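Local coordinates for protein dermonecrotic toxin (Pasteurella multocida, PDB 2EBF) that acts as a potent mitogen and osteolytic toxin, inducing bone resorption and associated with severe progressive atrophic rhinitis in pigs, at residues Pro224-Trp229 with Pro289-Ser294. Residues are numbered along the deposited sequence; the frame is centred on the assembly and turned at random.
Sequences PAYESW and PFTFFS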
loop_
_atom_site.group_PDB
_atom_site.type_symbol
_atom_site.label_atom_id
_atom_site.label_comp_id
_atom_site.label_asym_id
_atom_site.label_seq_id
_atom_site.Cartn_x
_atom_site.Cartn_y
_atom_site.Cartn_z
ATOM N N PRO A 224 38.483 26.029 12.368
ATOM C CA PRO A 224 39.472 25.799 13.430
ATOM C C PRO A 224 39.743 24.326 13.772
ATOM O O PRO A 224 40.882 23.976 14.096
ATOM C CB PRO A 224 38.859 26.517 14.635
ATOM C CG PRO A 224 38.037 27.594 14.041
ATOM C CD PRO A 224 37.471 27.024 12.778
ATOM N N ALA A 225 38.714 23.483 13.682
ATOM C CA ALA A 225 38.810 22.073 14.082
ATOM C C ALA A 225 39.757 21.209 13.239
ATOM O O ALA A 225 40.183 20.142 13.686
ATOM C CB ALA A 225 37.419 21.437 14.131
ATOM N N TYR A 226 40.089 21.671 12.035
ATOM C CA TYR A 226 40.864 20.867 11.084
ATOM C C TYR A 226 42.213 21.485 10.710
ATOM O O TYR A 226 42.799 21.155 9.674
ATOM C CB TYR A 226 40.022 20.594 9.834
ATOM C CG TYR A 226 38.649 20.074 10.174
ATOM C CD1 TYR A 226 38.468 18.746 10.555
ATOM C CD2 TYR A 226 37.535 20.917 10.151
ATOM C CE1 TYR A 226 37.215 18.261 10.886
ATOM C CE2 TYR A 226 36.267 20.439 10.481
ATOM C CZ TYR A 226 36.120 19.109 10.848
ATOM O OH TYR A 226 34.880 18.618 11.184
ATOM N N GLU A 227 42.708 22.370 11.568
ATOM C CA GLU A 227 43.984 23.030 11.321
ATOM C C GLU A 227 45.194 22.121 11.541
ATOM O O GLU A 227 46.206 22.271 10.861
ATOM C CB GLU A 227 44.079 24.342 12.100
ATOM C CG GLU A 227 43.622 25.537 11.259
ATOM C CD GLU A 227 42.730 26.514 12.011
ATOM O OE1 GLU A 227 41.841 27.110 11.360
ATOM O OE2 GLU A 227 42.909 26.685 13.241
ATOM N N SER A 228 45.081 21.168 12.466
ATOM C CA SER A 228 46.136 20.167 12.676
ATOM C C SER A 228 46.240 19.160 11.518
ATOM O O SER A 228 47.243 18.457 11.386
ATOM C CB SER A 228 45.943 19.435 14.010
ATOM O OG SER A 228 44.760 18.652 14.005
ATOM N N TRP A 229 45.203 19.109 10.681
ATOM C CA TRP A 229 45.132 18.168 9.562
ATOM C C TRP A 229 45.888 18.642 8.325
ATOM O O TRP A 229 46.376 17.818 7.548
ATOM C CB TRP A 229 43.673 17.896 9.195
ATOM C CG TRP A 229 42.914 17.145 10.244
ATOM C CD1 TRP A 229 43.218 17.044 11.574
ATOM C CD2 TRP A 229 41.700 16.412 10.055
ATOM N NE1 TRP A 229 42.280 16.279 12.218
ATOM C CE2 TRP A 229 41.333 15.880 11.310
ATOM C CE3 TRP A 229 40.889 16.148 8.942
ATOM C CZ2 TRP A 229 40.185 15.098 11.486
ATOM C CZ3 TRP A 229 39.748 15.369 9.117
ATOM C CH2 TRP A 229 39.409 14.853 10.380
ATOM N N PRO A 289 31.105 14.249 12.092
ATOM C CA PRO A 289 29.971 13.710 11.339
ATOM C C PRO A 289 29.071 14.828 10.846
ATOM O O PRO A 289 28.538 14.742 9.741
ATOM C CB PRO A 289 29.230 12.852 12.375
ATOM C CG PRO A 289 30.208 12.629 13.482
ATOM C CD PRO A 289 31.036 13.866 13.516
ATOM N N PHE A 290 28.920 15.868 11.664
ATOM C CA PHE A 290 28.096 17.023 11.325
ATOM C C PHE A 290 28.672 17.780 10.127
ATOM O O PHE A 290 27.932 18.179 9.226
ATOM C CB PHE A 290 27.911 17.936 12.548
ATOM C CG PHE A 290 27.040 19.138 12.297
ATOM C CD1 PHE A 290 27.592 20.417 12.273
ATOM C CD2 PHE A 290 25.674 18.998 12.084
ATOM C CE1 PHE A 290 26.790 21.540 12.036
ATOM C CE2 PHE A 290 24.864 20.112 11.844
ATOM C CZ PHE A 290 25.424 21.385 11.822
ATOM N N THR A 291 29.994 17.953 10.121
ATOM C CA THR A 291 30.701 18.560 8.993
ATOM C C THR A 291 30.455 17.748 7.723
ATOM O O THR A 291 30.082 18.302 6.686
ATOM C CB THR A 291 32.220 18.671 9.276
ATOM O OG1 THR A 291 32.430 19.376 10.509
ATOM C CG2 THR A 291 32.942 19.404 8.139
ATOM N N PHE A 292 30.656 16.434 7.829
ATOM C CA PHE A 292 30.434 15.498 6.730
ATOM C C PHE A 292 29.014 15.599 6.162
ATOM O O PHE A 292 28.830 15.687 4.946
ATOM C CB PHE A 292 30.736 14.070 7.200
ATOM C CG PHE A 292 30.347 13.004 6.214
ATOM C CD1 PHE A 292 31.222 12.622 5.199
ATOM C CD2 PHE A 292 29.101 12.375 6.303
ATOM C CE1 PHE A 292 30.867 11.634 4.279
ATOM C CE2 PHE A 292 28.735 11.383 5.392
ATOM C CZ PHE A 292 29.618 11.010 4.378
ATOM N N PHE A 293 28.025 15.604 7.050
ATOM C CA PHE A 293 26.618 15.641 6.658
ATOM C C PHE A 293 26.215 17.021 6.147
ATOM O O PHE A 293 25.430 17.133 5.202
ATOM C CB PHE A 293 25.731 15.207 7.839
ATOM C CG PHE A 293 24.283 14.967 7.474
ATOM C CD1 PHE A 293 23.269 15.675 8.114
ATOM C CD2 PHE A 293 23.934 14.029 6.501
ATOM C CE1 PHE A 293 21.927 15.454 7.793
ATOM C CE2 PHE A 293 22.587 13.805 6.169
ATOM C CZ PHE A 293 21.590 14.520 6.814
ATOM N N SER A 294 26.765 18.066 6.765
ATOM C CA SER A 294 26.503 19.451 6.355
ATOM C C SER A 294 26.904 19.729 4.907
ATOM O O SER A 294 26.203 20.450 4.192
ATOM C CB SER A 294 27.223 20.435 7.283
ATOM O OG SER A 294 26.667 20.389 8.581
#
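Tyr226 CG and Thr291 OG1 both stand beside their backbone N and anti to the carbonyl carbon (chi1 -50° and -55°), which sends the tyrosine ring out of the loop that precedes helix 234-248 and turns the threonine hydroxyl of helix 288-300 to meet it, while the methyl CG2 of Thr291 lies anti to the backbone N. The two side chains reach toward each other from their separate backbones, and Tyr226 OH meets Thr291 OG1 in a hydrogen bond of 2.7 Å. Thr291 OG1 sits at the edge of the ring, near its plane, so the partner is met at the phenol end and no stacking is involved. The methyl packs beside the bond, with Thr291 CG2 in van der Waals contact 3.7 Å from Tyr226 OH.

Two loop neighbours touch the ring. Ala225 CB lies 3.9 Å above the plane of the Tyr226 ring, toward its rim, and Tyr226 CD1 in turn rests 3.7 Å over a face of the Trp229 ring. The tyrosine also packs on Leu237 and Leu241 of helix 234-248, while Thr291 touches Tyr220. The contact thus joins loop to helix within the C2 part of the toxin's C-terminal region.

As a worked example of polar pairing in a buried place, it shows one hydroxyl serving two partners. Thr291 OG1 also hydrogen-bonds to Leu287 O, four residues earlier and just ahead of helix 288-300, which ties the side chain to the start of the helix. Each buried hydroxyl thus has a hydrogen-bonding partner, and between these two segments the bond, rather than broad packing (81 Å² buried), makes most of the contact.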